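Local structure of N-acyl-D-glutamate deacylase (Bordetella bronchiseptica, 3GIP) at residues E297-I302 / A341-M346; L291-A296 / A332-A337; G286-L291 / H374-G379; T305-H310 / A337-I342; G225-V230 / W257-A262. The protein catalyses the hydrolysis of N-acyl-D-glutamate to D-glutamate and a carboxylate, as a zinc-containing member of the amidohydrolase superfamily. All blocks are in the same frame, centred on the assembly; numbering follows the deposited sequence.

Contact 1: E297-I302 / A341-M346; sequences ETIDDI and AIYFAM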
# COMPACT_ATOMS: atom_id res chain seq x y z
N GLU A 297 -13.15 -1.51 -25.11
CA GLU A 297 -14.52 -1.89 -25.43
C GLU A 297 -15.17 -2.80 -24.39
O GLU A 297 -16.22 -3.40 -24.65
CB GLU A 297 -14.58 -2.58 -26.79
CG GLU A 297 -14.16 -1.73 -27.99
CD GLU A 297 -15.01 -0.48 -28.16
OE1 GLU A 297 -16.18 -0.48 -27.73
OE2 GLU A 297 -14.51 0.50 -28.74
N THR A 298 -14.56 -2.91 -23.21
CA THR A 298 -15.13 -3.76 -22.17
C THR A 298 -15.53 -2.97 -20.93
O THR A 298 -16.36 -3.42 -20.14
CB THR A 298 -14.16 -4.90 -21.75
OG1 THR A 298 -12.95 -4.34 -21.23
CG2 THR A 298 -13.83 -5.79 -22.95
N ILE A 299 -14.94 -1.80 -20.75
CA ILE A 299 -15.25 -0.95 -19.61
C ILE A 299 -15.53 0.47 -20.08
O ILE A 299 -14.74 1.05 -20.81
CB ILE A 299 -14.07 -0.91 -18.60
CG1 ILE A 299 -13.77 -2.31 -18.07
CG2 ILE A 299 -14.40 0.04 -17.45
CD1 ILE A 299 -12.60 -2.38 -17.10
N ASP A 300 -16.68 1.01 -19.68
CA ASP A 300 -17.04 2.37 -20.05
C ASP A 300 -16.44 3.37 -19.06
O ASP A 300 -16.00 3.00 -17.97
CB ASP A 300 -18.56 2.56 -20.09
CG ASP A 300 -19.21 1.90 -21.30
OD1 ASP A 300 -18.52 1.71 -22.32
OD2 ASP A 300 -20.42 1.61 -21.23
N ASP A 301 -16.43 4.63 -19.46
CA ASP A 301 -15.91 5.72 -18.65
C ASP A 301 -14.44 5.61 -18.23
O ASP A 301 -14.06 6.08 -17.17
CB ASP A 301 -16.79 5.94 -17.41
CG ASP A 301 -18.08 6.68 -17.75
OD1 ASP A 301 -18.26 7.03 -18.93
OD2 ASP A 301 -18.90 6.92 -16.84
N ILE A 302 -13.63 4.98 -19.07
CA ILE A 302 -12.21 4.89 -18.78
C ILE A 302 -11.76 6.36 -18.78
O ILE A 302 -11.96 7.08 -19.76
CB ILE A 302 -11.46 4.09 -19.87
CG1 ILE A 302 -11.82 2.61 -19.73
CG2 ILE A 302 -9.95 4.28 -19.73
CD1 ILE A 302 -11.31 1.74 -20.88
N ALA A 341 -5.01 5.25 -16.38
CA ALA A 341 -6.44 5.51 -16.34
C ALA A 341 -7.10 4.97 -15.08
O ALA A 341 -6.51 4.19 -14.33
CB ALA A 341 -7.11 4.89 -17.56
N ILE A 342 -8.34 5.41 -14.87
CA ILE A 342 -9.15 4.95 -13.75
C ILE A 342 -10.24 4.11 -14.40
O ILE A 342 -10.80 4.49 -15.43
CB ILE A 342 -9.80 6.13 -12.98
CG1 ILE A 342 -8.72 6.90 -12.22
CG2 ILE A 342 -10.86 5.60 -12.02
CD1 ILE A 342 -9.20 8.18 -11.59
N TYR A 343 -10.50 2.96 -13.80
CA TYR A 343 -11.50 2.02 -14.30
C TYR A 343 -12.60 1.88 -13.26
O TYR A 343 -12.41 1.28 -12.21
CB TYR A 343 -10.84 0.66 -14.54
CG TYR A 343 -9.68 0.72 -15.50
CD1 TYR A 343 -9.88 0.66 -16.88
CD2 TYR A 343 -8.37 0.84 -15.03
CE1 TYR A 343 -8.81 0.73 -17.77
CE2 TYR A 343 -7.29 0.92 -15.92
CZ TYR A 343 -7.52 0.86 -17.28
OH TYR A 343 -6.46 0.90 -18.15
N PHE A 344 -13.76 2.45 -13.56
CA PHE A 344 -14.91 2.40 -12.66
C PHE A 344 -15.62 1.08 -12.93
O PHE A 344 -16.58 1.03 -13.70
CB PHE A 344 -15.82 3.60 -12.95
CG PHE A 344 -15.15 4.92 -12.70
CD1 PHE A 344 -14.97 5.38 -11.39
CD2 PHE A 344 -14.65 5.69 -13.75
CE1 PHE A 344 -14.30 6.57 -11.14
CE2 PHE A 344 -13.99 6.89 -13.51
CZ PHE A 344 -13.81 7.33 -12.20
N ALA A 345 -15.16 0.02 -12.28
CA ALA A 345 -15.71 -1.30 -12.54
C ALA A 345 -16.09 -2.19 -11.37
O ALA A 345 -16.37 -3.37 -11.58
CB ALA A 345 -14.74 -2.06 -13.45
N MET A 346 -16.10 -1.66 -10.16
CA MET A 346 -16.45 -2.48 -9.00
C MET A 346 -17.75 -2.06 -8.33
O MET A 346 -18.27 -0.98 -8.59
CB MET A 346 -15.31 -2.47 -7.97
CG MET A 346 -14.00 -3.09 -8.46
SD MET A 346 -12.81 -1.89 -9.11
CE MET A 346 -12.09 -1.27 -7.59
O HOH W 1 -13.88 3.32 -16.24
O HOH W 2 -17.55 1.60 -16.13

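Contact 2: L291-A296 / A332-A337; sequences LIPERA and AARRLA. With FMT (formic acid), chain E.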
# COMPACT_ATOMS: atom_id res chain seq x y z
N LEU A 291 -2.91 2.44 -18.81
CA LEU A 291 -4.00 2.36 -19.77
C LEU A 291 -3.82 1.08 -20.57
O LEU A 291 -2.75 0.82 -21.12
CB LEU A 291 -3.98 3.57 -20.71
CG LEU A 291 -5.06 3.57 -21.80
CD1 LEU A 291 -6.44 3.55 -21.16
CD2 LEU A 291 -4.91 4.80 -22.66
N ILE A 292 -4.87 0.27 -20.61
CA ILE A 292 -4.85 -1.00 -21.32
C ILE A 292 -5.86 -0.96 -22.47
O ILE A 292 -7.06 -1.01 -22.26
CB ILE A 292 -5.20 -2.14 -20.34
CG1 ILE A 292 -4.18 -2.16 -19.20
CG2 ILE A 292 -5.22 -3.48 -21.07
CD1 ILE A 292 -4.59 -2.99 -18.01
N PRO A 293 -5.36 -0.85 -23.71
CA PRO A 293 -6.23 -0.78 -24.89
C PRO A 293 -7.25 -1.92 -25.00
O PRO A 293 -8.34 -1.72 -25.54
CB PRO A 293 -5.24 -0.78 -26.05
CG PRO A 293 -4.07 -0.05 -25.47
CD PRO A 293 -3.95 -0.69 -24.10
N GLU A 294 -6.90 -3.09 -24.50
CA GLU A 294 -7.79 -4.24 -24.56
C GLU A 294 -9.07 -4.05 -23.75
O GLU A 294 -10.01 -4.83 -23.87
CB GLU A 294 -7.07 -5.51 -24.10
CG GLU A 294 -5.85 -5.88 -24.94
CD GLU A 294 -4.55 -5.31 -24.39
OE1 GLU A 294 -4.45 -4.08 -24.24
OE2 GLU A 294 -3.63 -6.11 -24.12
N ARG A 295 -9.10 -3.01 -22.92
CA ARG A 295 -10.27 -2.72 -22.09
C ARG A 295 -11.14 -1.63 -22.71
O ARG A 295 -12.22 -1.32 -22.20
CB ARG A 295 -9.83 -2.27 -20.69
CG ARG A 295 -9.12 -3.33 -19.87
CD ARG A 295 -8.74 -2.78 -18.51
NE ARG A 295 -8.05 -3.76 -17.67
CZ ARG A 295 -7.69 -3.53 -16.42
NH1 ARG A 295 -7.94 -2.35 -15.85
NH2 ARG A 295 -7.07 -4.47 -15.72
N ALA A 296 -10.66 -1.05 -23.80
CA ALA A 296 -11.38 0.04 -24.48
C ALA A 296 -12.85 -0.26 -24.78
O ALA A 296 -13.69 0.64 -24.71
CB ALA A 296 -10.65 0.41 -25.77
N ALA A 332 -7.55 5.13 -30.07
CA ALA A 332 -7.24 6.29 -29.25
C ALA A 332 -6.36 5.89 -28.08
O ALA A 332 -5.41 6.58 -27.74
CB ALA A 332 -8.54 6.94 -28.75
N ALA A 333 -6.68 4.76 -27.45
CA ALA A 333 -5.91 4.27 -26.31
C ALA A 333 -4.46 4.03 -26.73
O ALA A 333 -3.53 4.33 -25.98
CB ALA A 333 -6.52 2.99 -25.76
N ARG A 334 -4.27 3.48 -27.92
CA ARG A 334 -2.92 3.21 -28.41
C ARG A 334 -2.16 4.50 -28.67
O ARG A 334 -0.95 4.57 -28.44
CB ARG A 334 -2.99 2.36 -29.68
CG ARG A 334 -3.48 0.95 -29.41
CD ARG A 334 -3.76 0.19 -30.70
NE ARG A 334 -4.24 -1.17 -30.42
CZ ARG A 334 -4.85 -1.94 -31.31
NH1 ARG A 334 -5.06 -1.50 -32.54
NH2 ARG A 334 -5.24 -3.16 -30.97
N ARG A 335 -2.86 5.53 -29.15
CA ARG A 335 -2.21 6.81 -29.43
C ARG A 335 -1.85 7.54 -28.14
O ARG A 335 -0.93 8.36 -28.12
CB ARG A 335 -3.12 7.71 -30.27
CG ARG A 335 -3.40 7.19 -31.67
CD ARG A 335 -4.21 8.21 -32.45
NE ARG A 335 -4.66 7.70 -33.74
CZ ARG A 335 -5.45 8.38 -34.57
NH1 ARG A 335 -5.88 9.59 -34.24
NH2 ARG A 335 -5.82 7.84 -35.73
N LEU A 336 -2.57 7.24 -27.07
CA LEU A 336 -2.33 7.87 -25.77
C LEU A 336 -1.16 7.25 -25.02
O LEU A 336 -0.62 7.86 -24.09
CB LEU A 336 -3.59 7.75 -24.90
CG LEU A 336 -4.78 8.62 -25.28
CD1 LEU A 336 -6.03 8.12 -24.56
CD2 LEU A 336 -4.49 10.08 -24.93
N ALA A 337 -0.76 6.05 -25.42
CA ALA A 337 0.33 5.34 -24.76
C ALA A 337 1.70 6.02 -24.87
O ALA A 337 2.05 6.56 -25.92
CB ALA A 337 0.42 3.92 -25.31
C FMT E . -6.83 -2.80 -12.49
O1 FMT E . -7.49 -2.05 -13.17
O2 FMT E . -6.14 -3.79 -13.08

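Contact 3: G286-L291 / H374-G379; sequences GSSTIL and HPRLWG. With FMT (formic acid), chain D; FMT (formic acid), chain E.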
# COMPACT_ATOMS: atom_id res chain seq x y z
N GLY A 286 -13.43 1.97 -8.00
CA GLY A 286 -12.74 2.16 -9.26
C GLY A 286 -11.26 1.89 -9.04
O GLY A 286 -10.72 2.24 -7.99
N SER A 287 -10.62 1.26 -10.02
CA SER A 287 -9.20 0.96 -9.92
C SER A 287 -8.42 1.99 -10.72
O SER A 287 -9.01 2.86 -11.35
CB SER A 287 -8.92 -0.44 -10.48
OG SER A 287 -9.17 -0.48 -11.87
N SER A 288 -7.09 1.91 -10.69
CA SER A 288 -6.28 2.85 -11.45
C SER A 288 -4.92 2.25 -11.72
O SER A 288 -4.24 1.80 -10.81
CB SER A 288 -6.11 4.17 -10.70
OG SER A 288 -5.41 5.12 -11.49
N THR A 289 -4.53 2.22 -12.99
CA THR A 289 -3.23 1.68 -13.36
C THR A 289 -2.94 2.12 -14.78
O THR A 289 -3.54 3.08 -15.27
CB THR A 289 -3.22 0.13 -13.25
OG1 THR A 289 -1.89 -0.35 -13.50
CG2 THR A 289 -4.18 -0.50 -14.24
N ILE A 290 -2.02 1.44 -15.45
CA ILE A 290 -1.68 1.81 -16.81
C ILE A 290 -2.89 1.66 -17.73
O ILE A 290 -3.79 0.86 -17.46
CB ILE A 290 -0.53 0.95 -17.34
CG1 ILE A 290 -0.90 -0.53 -17.27
CG2 ILE A 290 0.72 1.21 -16.51
CD1 ILE A 290 0.14 -1.47 -17.86
N LEU A 291 -2.91 2.44 -18.81
CA LEU A 291 -4.00 2.36 -19.77
C LEU A 291 -3.82 1.08 -20.57
O LEU A 291 -2.75 0.82 -21.12
CB LEU A 291 -3.98 3.57 -20.71
CG LEU A 291 -5.06 3.57 -21.80
CD1 LEU A 291 -6.44 3.55 -21.16
CD2 LEU A 291 -4.91 4.80 -22.66
N HIS A 374 -5.98 8.98 -8.93
CA HIS A 374 -7.17 8.44 -8.31
C HIS A 374 -7.06 9.02 -6.90
O HIS A 374 -5.98 9.01 -6.30
CB HIS A 374 -7.07 6.91 -8.32
CG HIS A 374 -8.19 6.22 -7.61
ND1 HIS A 374 -8.81 5.10 -8.11
CD2 HIS A 374 -8.75 6.45 -6.40
CE1 HIS A 374 -9.71 4.67 -7.25
NE2 HIS A 374 -9.69 5.47 -6.20
N PRO A 375 -8.17 9.55 -6.35
CA PRO A 375 -8.19 10.14 -5.01
C PRO A 375 -7.72 9.28 -3.84
O PRO A 375 -7.43 9.80 -2.76
CB PRO A 375 -9.65 10.59 -4.85
CG PRO A 375 -10.39 9.62 -5.72
CD PRO A 375 -9.52 9.54 -6.94
N ARG A 376 -7.63 7.97 -4.06
CA ARG A 376 -7.18 7.05 -3.02
C ARG A 376 -5.79 7.47 -2.53
O ARG A 376 -5.39 7.16 -1.41
CB ARG A 376 -7.15 5.62 -3.55
CG ARG A 376 -6.12 5.39 -4.64
CD ARG A 376 -6.38 4.09 -5.37
NE ARG A 376 -5.31 3.78 -6.30
CZ ARG A 376 -5.37 2.83 -7.23
NH1 ARG A 376 -6.47 2.09 -7.36
NH2 ARG A 376 -4.32 2.60 -8.02
N LEU A 377 -5.07 8.18 -3.38
CA LEU A 377 -3.73 8.67 -3.05
C LEU A 377 -3.74 9.54 -1.80
O LEU A 377 -2.85 9.44 -0.95
CB LEU A 377 -3.18 9.48 -4.23
CG LEU A 377 -1.84 10.20 -4.04
CD1 LEU A 377 -0.71 9.18 -3.92
CD2 LEU A 377 -1.60 11.12 -5.23
N TRP A 378 -4.77 10.37 -1.68
CA TRP A 378 -4.90 11.29 -0.55
C TRP A 378 -6.00 10.99 0.46
O TRP A 378 -5.99 11.54 1.56
CB TRP A 378 -5.14 12.72 -1.06
CG TRP A 378 -3.93 13.41 -1.59
CD1 TRP A 378 -3.36 13.24 -2.81
CD2 TRP A 378 -3.15 14.40 -0.91
NE1 TRP A 378 -2.26 14.06 -2.94
CE2 TRP A 378 -2.12 14.79 -1.79
CE3 TRP A 378 -3.23 15.00 0.35
CZ2 TRP A 378 -1.16 15.74 -1.44
CZ3 TRP A 378 -2.28 15.96 0.70
CH2 TRP A 378 -1.25 16.32 -0.20
N GLY A 379 -6.95 10.12 0.12
CA GLY A 379 -8.03 9.90 1.07
C GLY A 379 -8.41 8.50 1.52
O GLY A 379 -9.43 8.35 2.19
C FMT D . -5.64 -1.26 -8.84
O1 FMT D . -5.71 -0.07 -8.98
O2 FMT D . -6.43 -1.87 -7.94
C FMT E . -6.83 -2.80 -12.49
O1 FMT E . -7.49 -2.05 -13.17
O2 FMT E . -6.14 -3.79 -13.08
O HOH W 3 -4.07 7.04 -9.99

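Contact 4: T305-H310 / A337-I342; sequences TWSTPH and APAGAI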
# COMPACT_ATOMS: atom_id res chain seq x y z
N THR A 305 -5.54 9.36 -16.46
CA THR A 305 -4.88 9.92 -15.28
C THR A 305 -3.58 10.61 -15.68
O THR A 305 -3.08 11.49 -14.96
CB THR A 305 -4.56 8.82 -14.25
OG1 THR A 305 -3.87 7.75 -14.89
CG2 THR A 305 -5.85 8.29 -13.63
N TRP A 306 -3.03 10.21 -16.82
CA TRP A 306 -1.81 10.79 -17.37
C TRP A 306 -1.55 10.20 -18.74
O TRP A 306 -2.04 9.13 -19.05
CB TRP A 306 -0.59 10.51 -16.47
CG TRP A 306 -0.21 9.06 -16.33
CD1 TRP A 306 -0.73 8.16 -15.45
CD2 TRP A 306 0.76 8.34 -17.11
NE1 TRP A 306 -0.14 6.93 -15.63
CE2 TRP A 306 0.77 7.01 -16.64
CE3 TRP A 306 1.62 8.69 -18.17
CZ2 TRP A 306 1.61 6.02 -17.18
CZ3 TRP A 306 2.45 7.71 -18.70
CH2 TRP A 306 2.44 6.39 -18.21
N SER A 307 -0.80 10.93 -19.57
CA SER A 307 -0.45 10.47 -20.92
C SER A 307 0.80 11.23 -21.35
O SER A 307 0.79 12.46 -21.39
CB SER A 307 -1.57 10.74 -21.92
OG SER A 307 -1.11 10.49 -23.25
N THR A 308 1.86 10.51 -21.66
CA THR A 308 3.09 11.17 -22.07
C THR A 308 2.94 11.91 -23.40
O THR A 308 3.32 13.08 -23.50
CB THR A 308 4.26 10.16 -22.14
OG1 THR A 308 4.42 9.54 -20.86
CG2 THR A 308 5.55 10.87 -22.51
N PRO A 309 2.37 11.26 -24.43
CA PRO A 309 2.22 11.97 -25.70
C PRO A 309 1.09 13.00 -25.71
O PRO A 309 1.16 14.01 -26.41
CB PRO A 309 1.98 10.85 -26.70
CG PRO A 309 1.23 9.84 -25.87
CD PRO A 309 2.01 9.84 -24.57
N HIS A 310 0.06 12.76 -24.91
CA HIS A 310 -1.09 13.66 -24.85
C HIS A 310 -1.45 14.08 -23.43
O HIS A 310 -2.51 13.74 -22.92
CB HIS A 310 -2.28 13.00 -25.54
CG HIS A 310 -2.10 12.85 -27.02
ND1 HIS A 310 -2.23 13.91 -27.89
CD2 HIS A 310 -1.73 11.79 -27.77
CE1 HIS A 310 -1.95 13.50 -29.12
NE2 HIS A 310 -1.64 12.22 -29.07
N ALA A 337 -0.76 6.05 -25.42
CA ALA A 337 0.33 5.34 -24.76
C ALA A 337 1.70 6.02 -24.87
O ALA A 337 2.05 6.56 -25.92
CB ALA A 337 0.42 3.92 -25.31
N PRO A 338 2.47 6.00 -23.78
CA PRO A 338 2.11 5.40 -22.49
C PRO A 338 1.19 6.32 -21.68
O PRO A 338 1.37 7.54 -21.68
CB PRO A 338 3.45 5.19 -21.80
CG PRO A 338 4.27 6.31 -22.33
CD PRO A 338 3.91 6.34 -23.80
N ALA A 339 0.23 5.72 -20.99
CA ALA A 339 -0.72 6.49 -20.20
C ALA A 339 -1.28 5.67 -19.05
O ALA A 339 -0.95 4.50 -18.89
CB ALA A 339 -1.87 6.96 -21.09
N GLY A 340 -2.11 6.32 -18.24
CA GLY A 340 -2.73 5.66 -17.11
C GLY A 340 -4.21 6.00 -17.13
O GLY A 340 -4.62 6.94 -17.82
N ALA A 341 -5.01 5.25 -16.38
CA ALA A 341 -6.44 5.51 -16.34
C ALA A 341 -7.10 4.97 -15.08
O ALA A 341 -6.51 4.19 -14.33
CB ALA A 341 -7.11 4.89 -17.56
N ILE A 342 -8.34 5.41 -14.87
CA ILE A 342 -9.15 4.95 -13.75
C ILE A 342 -10.24 4.11 -14.40
O ILE A 342 -10.80 4.49 -15.43
CB ILE A 342 -9.80 6.13 -12.98
CG1 ILE A 342 -8.72 6.90 -12.22
CG2 ILE A 342 -10.86 5.60 -12.02
CD1 ILE A 342 -9.20 8.18 -11.59

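Contact 5: G225-V230 / W257-A262; sequences GVEAAV and WGRSRA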
# COMPACT_ATOMS: atom_id res chain seq x y z
N GLY A 225 -11.44 -14.03 -14.50
CA GLY A 225 -10.63 -15.09 -13.94
C GLY A 225 -10.18 -14.85 -12.51
O GLY A 225 -9.20 -15.45 -12.07
N VAL A 226 -10.90 -14.01 -11.78
CA VAL A 226 -10.52 -13.69 -10.41
C VAL A 226 -10.48 -14.89 -9.46
O VAL A 226 -9.58 -14.98 -8.62
CB VAL A 226 -11.44 -12.58 -9.81
CG1 VAL A 226 -12.85 -13.11 -9.61
CG2 VAL A 226 -10.85 -12.06 -8.51
N GLU A 227 -11.43 -15.81 -9.57
CA GLU A 227 -11.41 -16.97 -8.68
C GLU A 227 -10.19 -17.85 -8.95
O GLU A 227 -9.55 -18.32 -8.02
CB GLU A 227 -12.70 -17.79 -8.83
CG GLU A 227 -13.90 -17.13 -8.16
CD GLU A 227 -15.15 -17.99 -8.22
OE1 GLU A 227 -15.10 -19.15 -7.76
OE2 GLU A 227 -16.19 -17.49 -8.71
N ALA A 228 -9.87 -18.05 -10.22
CA ALA A 228 -8.71 -18.86 -10.58
C ALA A 228 -7.43 -18.15 -10.14
O ALA A 228 -6.47 -18.80 -9.71
CB ALA A 228 -8.68 -19.08 -12.09
N ALA A 229 -7.42 -16.82 -10.23
CA ALA A 229 -6.26 -16.03 -9.85
C ALA A 229 -5.96 -16.13 -8.36
O ALA A 229 -4.80 -16.22 -7.96
CB ALA A 229 -6.47 -14.57 -10.25
N VAL A 230 -7.00 -16.10 -7.53
CA VAL A 230 -6.80 -16.22 -6.09
C VAL A 230 -6.33 -17.63 -5.77
O VAL A 230 -5.42 -17.82 -4.96
CB VAL A 230 -8.11 -15.92 -5.32
CG1 VAL A 230 -7.98 -16.35 -3.86
CG2 VAL A 230 -8.42 -14.42 -5.39
N TRP A 257 -19.31 -9.24 -10.20
CA TRP A 257 -19.66 -8.72 -8.88
C TRP A 257 -20.24 -9.82 -8.01
O TRP A 257 -21.14 -10.56 -8.42
CB TRP A 257 -20.66 -7.57 -9.02
CG TRP A 257 -20.07 -6.34 -9.65
CD1 TRP A 257 -18.76 -6.14 -10.00
CD2 TRP A 257 -20.77 -5.14 -9.98
NE1 TRP A 257 -18.61 -4.88 -10.53
CE2 TRP A 257 -19.83 -4.25 -10.53
CE3 TRP A 257 -22.11 -4.74 -9.87
CZ2 TRP A 257 -20.18 -2.96 -10.96
CZ3 TRP A 257 -22.45 -3.46 -10.29
CH2 TRP A 257 -21.49 -2.59 -10.84
N GLY A 258 -19.71 -9.93 -6.79
CA GLY A 258 -20.19 -10.94 -5.86
C GLY A 258 -19.30 -12.16 -5.74
O GLY A 258 -19.45 -12.96 -4.82
N ARG A 259 -18.36 -12.30 -6.67
CA ARG A 259 -17.47 -13.46 -6.65
C ARG A 259 -16.49 -13.47 -5.48
O ARG A 259 -15.79 -14.46 -5.27
CB ARG A 259 -16.71 -13.57 -7.98
CG ARG A 259 -17.63 -13.87 -9.16
CD ARG A 259 -16.88 -14.01 -10.47
NE ARG A 259 -16.01 -15.18 -10.49
CZ ARG A 259 -15.26 -15.52 -11.53
NH1 ARG A 259 -15.27 -14.77 -12.62
NH2 ARG A 259 -14.48 -16.59 -11.47
N SER A 260 -16.45 -12.40 -4.70
CA SER A 260 -15.56 -12.37 -3.55
C SER A 260 -16.07 -13.34 -2.49
O SER A 260 -15.34 -13.72 -1.57
CB SER A 260 -15.45 -10.95 -2.97
OG SER A 260 -16.70 -10.48 -2.51
N ARG A 261 -17.33 -13.74 -2.60
CA ARG A 261 -17.84 -14.69 -1.63
C ARG A 261 -17.05 -15.98 -1.82
O ARG A 261 -16.67 -16.64 -0.85
CB ARG A 261 -19.35 -14.90 -1.83
CG ARG A 261 -20.10 -13.58 -1.66
CD ARG A 261 -21.60 -13.72 -1.49
NE ARG A 261 -22.19 -12.41 -1.23
CZ ARG A 261 -23.46 -12.20 -0.92
NH1 ARG A 261 -24.31 -13.21 -0.84
NH2 ARG A 261 -23.89 -10.96 -0.70
N ALA A 262 -16.77 -16.31 -3.08
CA ALA A 262 -16.01 -17.51 -3.40
C ALA A 262 -14.51 -17.35 -3.10
O ALA A 262 -13.89 -18.26 -2.54
CB ALA A 262 -16.20 -17.87 -4.86
O HOH W 4 -11.84 -17.94 -12.37

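Contact 1: E297-I302 / A341-M346
The loop 297-302 comes closest to strand 339-343 at I302, whose CA is 5.4 Å from the CA of Y343. Earlier in the loop the chains lie farther apart, with the CA of I299 7.1 Å from the CA of A345. Water joins the two backbones. One water donates to D300 O and accepts from F344 N, and gives a weak bond to I342 O. A second donates to D300 O and F344 O. F344 is the centre of an inverse gamma turn.

The two branches of I302 have different partners. CG2, anti to the backbone N, packs on A341 CB at 3.6 Å. CG1, anti to the carbonyl carbon (chi1 -72°), reaches Y343 CD1 at 4.0 Å. I299 crosses Y343 at about a right angle, and its CD1 is 4.1 Å from the same Y343 CD1. That methyl also touches A345 CB at 4.2 Å. D301 O lies at the edge of the F344 ring, in its plane, 3.5 Å from CD2. I342 CG2 lies over one face of that ring, toward its rim.

The hydroxyl of Y343 bonds to I290 O and I292 N, and its ring makes a cation-pi contact with R295. Strand 339-343 is the middle of a three-stranded antiparallel sheet. Loop 297-302 lies between its outer strands in the chain. This small sheet is an insertion between barrel strands 277-281 and 360-362 of the amidohydrolase fold.

Contact 2: L291-A296 / A332-A337
L291 and P293 pack against A333 in the last turns of helix 329-336. The tight part is mostly apolar. L291 CG lies anti to the backbone N (chi1 178°), which sends the side chain toward the helix. Its CD2 lies 3.9 Å from A333 CB, 3.9 Å from L336 CB and 3.6 Å from A333 O. P293 presses its ring on the same alanine, with CG 3.9 Å from A333 CB.

The 293-295 segment is a short 3-10 turn in the loop after strand 287-290. P293, at its start, and L291 before it set this loop of the three-stranded antiparallel sheet against helix 329-336. L291 also packs on A339, A341 and Y343 of the middle strand.

The outer side is looser. P293 CG touches the aliphatic part of exposed R334, 4.1 Å from its CG. The charges there stay apart, with E294 OE1 6.8 Å from R334 NE.

R295 takes no part in the helix packing. Its extended chain carries the guanidinium to a bound formate. NH1 bonds to formate O1 at 2.7 Å and NH2 to formate O2 at 2.9 Å, both nearly straight. I292 CD1 lies over the centre of one guanidinium face.

Contact 3: G286-L291 / H374-G379
H374 comes first along 374-379, and it packs on S288 of strand 287-290. Its CB lies 3.8 Å from S288 CB. A water ties the same two residues: it accepts from H374 N at 2.9 Å and lies 2.8 Å from S288 OG. S288 OG also bonds to A341 O. Y284 and W442 meet the imidazole edge-to-face, and R376 CD sits over the centre of one face.

P375 O accepts from W378 N and G379 N in the first turn of helix 376-391.

R376 follows, reaching from this helix to the strand, close to the zinc site of the amidohydrolase barrel. Its CG takes the position between the backbone N and the carbonyl carbon (chi1 66°), and the chain is extended beyond. NH2 bonds to S288 O at 2.9 Å, bent to 136° at the hydrogen. S288 CB lies against one guanidinium face. A formate oxygen, O1, accepts from R376 NH1 at 2.8 Å and from S288 N at 3.0 Å. Y282 OH and K250 NZ also bond to this formate. This grip is consistent with a place for a carboxylate of the substrate. S287 OG donates to O1 of a second formate at 2.6 Å.

Contact 4: T305-H310 / A337-I342
T305-H310 pairs antiparallel with A337-I342, joining an outer strand to the middle strand of the inserted three-stranded sheet. Three backbone hydrogen bonds hold the pair. T305 N donates to G340 O at 2.9 Å and G340 N to W306 O at 2.9 Å. T308 N donates to P338 O at 3.0 Å. S307 and A339 form a non-hydrogen-bonded pair, with their CB atoms 3.9 Å apart.

W306 lies flat over the opposite strand. With chi1 at 64° the indole folds back over this neighbour. A339 CA stands 3.5 Å from the centroid of the six-membered ring, 4° off the normal, a CH-pi contact. The five-membered part lies over G340, which has no side chain between the ring and the backbone. W306 CH2 also touches P338 CB at 3.9 Å. The peptide bond before P338 is cis. At the other end T305 CG2 is tight against I342 CG1 at 3.5 Å.

S307 OG accepts from H310 N in an ST motif, and also bonds to L336 O. Helix 329-336 leads, through A337 and P338, into strand 339-343, whose other edge pairs with strand 287-290.

Contact 5: G225-V230 / W257-A262
E227 and R259 form the salt bridge at the centre of this contact. R259 NE donates to E227 OE2 at 2.9 Å with an angle of 153°. The carboxylate oxygen is met on its anti side, and the two flat groups are turned 72° against each other. R259 NH2 adds a weak bond to the same OE2 at 3.4 Å. The arginine chain bends at chi3 (67°), which turns the guanidinium back toward helix 226-240.

Other polar contacts hold the arginine. NH1 bonds to D224 O, just before the helix. A water accepts from A228 N at 2.9 Å and, weakly, from R259 NH2 at 3.1 Å.

Two methyls pack on the charged groups. V226 CG1 sits over the centre of one guanidinium face, 3.9 Å from R259 CZ. A262 CB touches the carboxylate of E227, 3.4 Å from OE1.

G225 is the N-cap residue of helix 226-240, and its N bonds to N221 OD1. The contact joins the first turns of helices 226-240 and 260-272, which follow barrel strands 214-218 and 243-246. E227 and V230 also pack on T263 of the second helix. S260 meets the neighbouring helix 348-356, touching I354 and bonding to E350.

Overall arrangement
Contacts 1, 2 and 4 lie within the insertion; contact 3 ties its strand 287-290 to helix 376-391. Contacts 2 and 4 are the nearest pair, centres about 9 Å apart, joined by L291 N to A339 O (2.8 Å). Contacts 1 and 3, with centres about 12 Å apart, meet through Y343 O and S287 N (2.8 Å). Contacts 2 and 3 share one formate. Contact 5, on the barrel wall, is about 19 Å from contact 1 between centres, yet W257 NE1 bonds to A345 O (2.9 Å). The zinc, held by C95, H218 and H248, is about 7 Å from the side chain of R376 (contact 3) and about 11 Å from that of Y343 (contact 1).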